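Local coordinates for protein beta-glucanase (Bacteroides thetaiotaomicron, PDB 6EUG) that probably hydrolyses beta-1,3-galactosidic bonds in arabinogalactan through its family 43 glycoside hydrolase domain, the part present here, at residues I267-T278 against R290-W301. Residues are numbered along the deposited sequence; the frame is centred on the assembly and turned at random. Where two conformers were deposited one is given.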
loop_
_atom_site.group_PDB
_atom_site.type_symbol
_atom_site.label_atom_id
_atom_site.label_comp_id
_atom_site.label_asym_id
_atom_site.label_seq_id
_atom_site.Cartn_x
_atom_site.Cartn_y
_atom_site.Cartn_z
ATOM N N ILE A 267 3.052 2.427 -6.764
ATOM C CA ILE A 267 3.766 1.868 -7.940
ATOM C C ILE A 267 3.046 2.092 -9.260
ATOM O O ILE A 267 1.819 2.068 -9.297
ATOM C CB ILE A 267 4.070 0.365 -7.743
ATOM C CG1 ILE A 267 4.998 -0.185 -8.863
ATOM C CG2 ILE A 267 2.800 -0.461 -7.614
ATOM C CD1 ILE A 267 5.610 -1.541 -8.522
ATOM N N PHE A 268 3.821 2.308 -10.320
ATOM C CA PHE A 268 3.338 2.326 -11.702
ATOM C C PHE A 268 4.401 1.834 -12.675
ATOM O O PHE A 268 5.585 1.679 -12.306
ATOM C CB PHE A 268 2.796 3.721 -12.133
ATOM C CG PHE A 268 3.844 4.792 -12.337
ATOM C CD1 PHE A 268 4.396 5.457 -11.245
ATOM C CD2 PHE A 268 4.188 5.226 -13.622
ATOM C CE1 PHE A 268 5.322 6.478 -11.410
ATOM C CE2 PHE A 268 5.141 6.254 -13.803
ATOM C CZ PHE A 268 5.706 6.873 -12.679
ATOM N N LYS A 269 3.973 1.589 -13.923
ATOM C CA LYS A 269 4.865 1.161 -14.999
ATOM C C LYS A 269 4.634 2.072 -16.193
ATOM O O LYS A 269 3.470 2.336 -16.539
ATOM C CB LYS A 269 4.628 -0.313 -15.372
ATOM C CG LYS A 269 5.520 -0.845 -16.490
ATOM C CD LYS A 269 5.200 -2.298 -16.823
ATOM C CE LYS A 269 6.276 -2.891 -17.737
ATOM N NZ LYS A 269 6.082 -4.314 -18.100
ATOM N N LYS A 270 5.738 2.547 -16.795
ATOM C CA LYS A 270 5.693 3.428 -17.970
ATOM C C LYS A 270 6.765 3.050 -18.980
ATOM O O LYS A 270 7.967 3.095 -18.661
ATOM C CB LYS A 270 5.854 4.910 -17.541
ATOM C CG LYS A 270 5.822 5.933 -18.706
ATOM C CD LYS A 270 5.857 7.360 -18.162
ATOM C CE LYS A 270 5.801 8.429 -19.244
ATOM N NZ LYS A 270 7.158 8.656 -19.821
ATOM N N GLU A 271 6.351 2.737 -20.211
ATOM C CA GLU A 271 7.296 2.421 -21.305
ATOM C C GLU A 271 8.358 1.391 -20.904
ATOM O O GLU A 271 9.551 1.582 -21.127
ATOM C CB GLU A 271 7.924 3.728 -21.820
ATOM C CG GLU A 271 6.868 4.653 -22.403
ATOM C CD GLU A 271 7.400 5.973 -22.898
ATOM O OE1 GLU A 271 8.348 6.531 -22.325
ATOM O OE2 GLU A 271 6.836 6.459 -23.881
ATOM N N GLY A 272 7.906 0.314 -20.250
ATOM C CA GLY A 272 8.796 -0.761 -19.804
ATOM C C GLY A 272 9.425 -0.709 -18.428
ATOM O O GLY A 272 9.946 -1.745 -17.955
ATOM N N THR A 273 9.392 0.465 -17.800
ATOM C CA THR A 273 10.120 0.721 -16.565
ATOM C C THR A 273 9.148 0.842 -15.385
ATOM O O THR A 273 8.088 1.492 -15.497
ATOM C CB THR A 273 10.946 2.015 -16.664
ATOM O OG1 THR A 273 11.887 1.880 -17.728
ATOM C CG2 THR A 273 11.652 2.312 -15.354
ATOM N N TYR A 274 9.505 0.161 -14.301
ATOM C CA TYR A 274 8.752 0.211 -13.030
ATOM C C TYR A 274 9.276 1.357 -12.146
ATOM O O TYR A 274 10.512 1.547 -11.976
ATOM C CB TYR A 274 8.840 -1.133 -12.294
ATOM C CG TYR A 274 8.266 -2.295 -13.075
ATOM C CD1 TYR A 274 9.053 -2.966 -14.016
ATOM C CD2 TYR A 274 6.930 -2.676 -12.948
ATOM C CE1 TYR A 274 8.560 -4.015 -14.749
ATOM C CE2 TYR A 274 6.423 -3.735 -13.702
ATOM C CZ TYR A 274 7.241 -4.382 -14.621
ATOM O OH TYR A 274 6.808 -5.428 -15.452
ATOM N N TRP A 275 8.334 2.089 -11.551
ATOM C CA TRP A 275 8.626 3.235 -10.673
ATOM C C TRP A 275 7.810 3.085 -9.389
ATOM O O TRP A 275 6.553 2.969 -9.432
ATOM C CB TRP A 275 8.240 4.572 -11.334
ATOM C CG TRP A 275 8.995 4.909 -12.603
ATOM C CD1 TRP A 275 8.502 4.831 -13.892
ATOM C CD2 TRP A 275 10.359 5.357 -12.732
ATOM N NE1 TRP A 275 9.475 5.182 -14.809
ATOM C CE2 TRP A 275 10.616 5.518 -14.135
ATOM C CE3 TRP A 275 11.384 5.638 -11.823
ATOM C CZ2 TRP A 275 11.837 5.971 -14.623
ATOM C CZ3 TRP A 275 12.626 6.079 -12.321
ATOM C CH2 TRP A 275 12.828 6.242 -13.714
ATOM N N MET A 276 8.478 3.129 -8.245
ATOM C CA MET A 276 7.783 3.031 -6.950
ATOM C C MET A 276 8.183 4.207 -6.042
ATOM O O MET A 276 9.370 4.556 -5.937
ATOM C CB MET A 276 8.129 1.690 -6.277
ATOM C CG MET A 276 7.416 1.416 -4.969
ATOM S SD MET A 276 7.210 -0.330 -4.541
ATOM C CE MET A 276 8.823 -1.084 -4.784
ATOM N N ILE A 277 7.188 4.796 -5.390
ATOM C CA ILE A 277 7.393 5.875 -4.398
ATOM C C ILE A 277 7.039 5.323 -3.030
ATOM O O ILE A 277 5.987 4.690 -2.859
ATOM C CB ILE A 277 6.611 7.185 -4.725
ATOM C CG1 ILE A 277 7.090 7.748 -6.071
ATOM C CG2 ILE A 277 6.731 8.208 -3.589
ATOM C CD1 ILE A 277 6.334 8.963 -6.593
ATOM N N THR A 278 7.918 5.612 -2.067
ATOM C CA THR A 278 7.742 5.208 -0.680
ATOM C C THR A 278 8.022 6.358 0.277
ATOM O O THR A 278 8.621 7.379 -0.118
ATOM C CB THR A 278 8.663 4.014 -0.355
ATOM O OG1 THR A 278 10.027 4.380 -0.606
ATOM C CG2 THR A 278 8.345 2.818 -1.231
ATOM N N ARG A 290 11.036 8.635 -1.112
ATOM C CA ARG A 290 12.057 7.945 -1.894
ATOM C C ARG A 290 11.437 7.534 -3.247
ATOM O O ARG A 290 10.205 7.233 -3.325
ATOM C CB ARG A 290 12.559 6.674 -1.164
ATOM C CG ARG A 290 13.107 6.910 0.262
ATOM C CD ARG A 290 12.100 6.747 1.382
ATOM N NE ARG A 290 12.758 6.959 2.668
ATOM C CZ ARG A 290 13.287 6.027 3.458
ATOM N NH1 ARG A 290 13.245 4.732 3.157
ATOM N NH2 ARG A 290 13.872 6.420 4.580
ATOM N N LEU A 291 12.278 7.511 -4.282
ATOM C CA LEU A 291 11.940 6.942 -5.601
ATOM C C LEU A 291 12.762 5.677 -5.853
ATOM O O LEU A 291 13.987 5.708 -5.735
ATOM C CB LEU A 291 12.189 7.951 -6.721
ATOM C CG LEU A 291 11.855 7.531 -8.147
ATOM C CD1 LEU A 291 10.355 7.228 -8.250
ATOM C CD2 LEU A 291 12.258 8.596 -9.155
ATOM N N LEU A 292 12.080 4.578 -6.196
ATOM C CA LEU A 292 12.723 3.298 -6.481
ATOM C C LEU A 292 12.391 2.866 -7.917
ATOM O O LEU A 292 11.286 3.142 -8.396
ATOM C CB LEU A 292 12.315 2.240 -5.490
ATOM C CG LEU A 292 12.163 2.667 -3.994
ATOM C CD1 LEU A 292 11.576 1.537 -3.165
ATOM C CD2 LEU A 292 13.504 3.094 -3.397
ATOM N N THR A 293 13.327 2.201 -8.593
ATOM C CA THR A 293 13.099 1.759 -9.990
ATOM C C THR A 293 13.710 0.390 -10.313
ATOM O O THR A 293 14.758 -0.010 -9.722
ATOM C CB THR A 293 13.569 2.847 -10.985
ATOM O OG1 THR A 293 13.167 2.565 -12.340
ATOM C CG2 THR A 293 15.101 3.005 -10.944
ATOM N N ALA A 294 13.064 -0.303 -11.259
ATOM C CA ALA A 294 13.550 -1.554 -11.834
ATOM C C ALA A 294 13.111 -1.719 -13.291
ATOM O O ALA A 294 12.094 -1.117 -13.728
ATOM C CB ALA A 294 13.089 -2.767 -11.029
ATOM N N ASP A 295 13.850 -2.546 -14.026
ATOM C CA ASP A 295 13.450 -2.944 -15.403
ATOM C C ASP A 295 12.743 -4.291 -15.517
ATOM O O ASP A 295 12.450 -4.745 -16.644
ATOM C CB ASP A 295 14.657 -2.869 -16.377
ATOM C CG ASP A 295 15.199 -1.428 -16.557
ATOM O OD1 ASP A 295 14.497 -0.449 -16.282
ATOM O OD2 ASP A 295 16.366 -1.267 -16.976
ATOM N N SER A 296 12.546 -4.968 -14.380
ATOM C CA SER A 296 11.735 -6.199 -14.277
ATOM C C SER A 296 11.205 -6.243 -12.841
ATOM O O SER A 296 11.921 -5.864 -11.911
ATOM C CB SER A 296 12.561 -7.448 -14.580
ATOM O OG SER A 296 11.754 -8.628 -14.559
ATOM N N MET A 297 9.950 -6.665 -12.658
ATOM C CA MET A 297 9.316 -6.605 -11.350
ATOM C C MET A 297 10.086 -7.382 -10.285
ATOM O O MET A 297 10.242 -6.867 -9.150
ATOM C CB MET A 297 7.857 -7.128 -11.421
ATOM C CG MET A 297 7.064 -7.110 -10.110
ATOM S SD MET A 297 6.746 -5.461 -9.446
ATOM C CE MET A 297 5.259 -5.035 -10.324
ATOM N N LEU A 298 10.519 -8.597 -10.620
ATOM C CA LEU A 298 11.278 -9.441 -9.685
ATOM C C LEU A 298 12.807 -9.382 -9.904
ATOM O O LEU A 298 13.559 -10.251 -9.407
ATOM C CB LEU A 298 10.782 -10.891 -9.653
ATOM C CG LEU A 298 9.286 -11.053 -9.326
ATOM C CD1 LEU A 298 8.898 -12.512 -9.315
ATOM C CD2 LEU A 298 8.957 -10.445 -7.974
ATOM N N GLY A 299 13.268 -8.348 -10.592
ATOM C CA GLY A 299 14.718 -8.106 -10.755
ATOM C C GLY A 299 15.317 -7.215 -9.683
ATOM O O GLY A 299 14.725 -7.025 -8.637
ATOM N N GLU A 300 16.530 -6.712 -9.926
ATOM C CA GLU A 300 17.159 -5.765 -9.027
ATOM C C GLU A 300 16.588 -4.365 -9.106
ATOM O O GLU A 300 16.328 -3.851 -10.182
ATOM C CB GLU A 300 18.675 -5.714 -9.284
ATOM C CG GLU A 300 19.417 -6.973 -8.874
ATOM C CD GLU A 300 19.554 -7.161 -7.364
ATOM O OE1 GLU A 300 19.309 -6.218 -6.544
ATOM O OE2 GLU A 300 19.934 -8.294 -6.998
ATOM N N TRP A 301 16.367 -3.755 -7.935
ATOM C CA TRP A 301 15.869 -2.384 -7.796
ATOM C C TRP A 301 16.979 -1.401 -7.312
ATOM O O TRP A 301 17.940 -1.809 -6.642
ATOM C CB TRP A 301 14.682 -2.334 -6.823
ATOM C CG TRP A 301 13.374 -3.001 -7.335
ATOM C CD1 TRP A 301 13.118 -4.338 -7.551
ATOM C CD2 TRP A 301 12.203 -2.310 -7.709
ATOM N NE1 TRP A 301 11.821 -4.503 -8.027
ATOM C CE2 TRP A 301 11.259 -3.270 -8.164
ATOM C CE3 TRP A 301 11.866 -0.939 -7.767
ATOM C CZ2 TRP A 301 9.977 -2.901 -8.601
ATOM C CZ3 TRP A 301 10.611 -0.586 -8.210
ATOM C CH2 TRP A 301 9.684 -1.559 -8.639
HETATM O O HOH W 1 9.935 -4.443 -17.914
HETATM O O HOH W 2 8.373 -7.576 -15.003
#
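Met276 and Ala294 sandwich the indole of Trp301. The methionine crosses the ring at about a right angle, its CG anti to the backbone N (chi1 -176°) and its chain bent at the sulfur, so that CE makes a CH-pi contact 4.1 Å from the six-membered ring centroid. Ala294, with just a methyl, brings CB over the centre of the opposite face. In the ring plane, Trp301 NE1 donates to Met297 O (3.1 Å), which helps set the indole's rotation, although the donor stands above the carbonyl plane. Met297 lies against the neighbouring Tyr274 ring: its CE is 3.8 Å from Tyr274 CE2, its sulfur is oblique to the ring, and Lys269 CG covers the opposite face. The tyrosine hydroxyl reaches Asp220 and, through a water, Met297 N. These groups lie on one face of the sheet in which strands 273-279 and 290-294 are antiparallel neighbours, within one blade of the five-bladed beta-propeller of family 43; Ile228 and Ile254 of the preceding blade meet Met276 and Trp301. Across the sheet, Thr293 OG1 lies over one face of Trp275, 3.6 Å from Trp275 CZ3, while donating to Tyr274 O (2.9 Å). That carbonyl also accepts from Ala294 N. Leu291, branched and apolar, meets the same indole obliquely, its CD1 4.0 Å from Trp275 CE3.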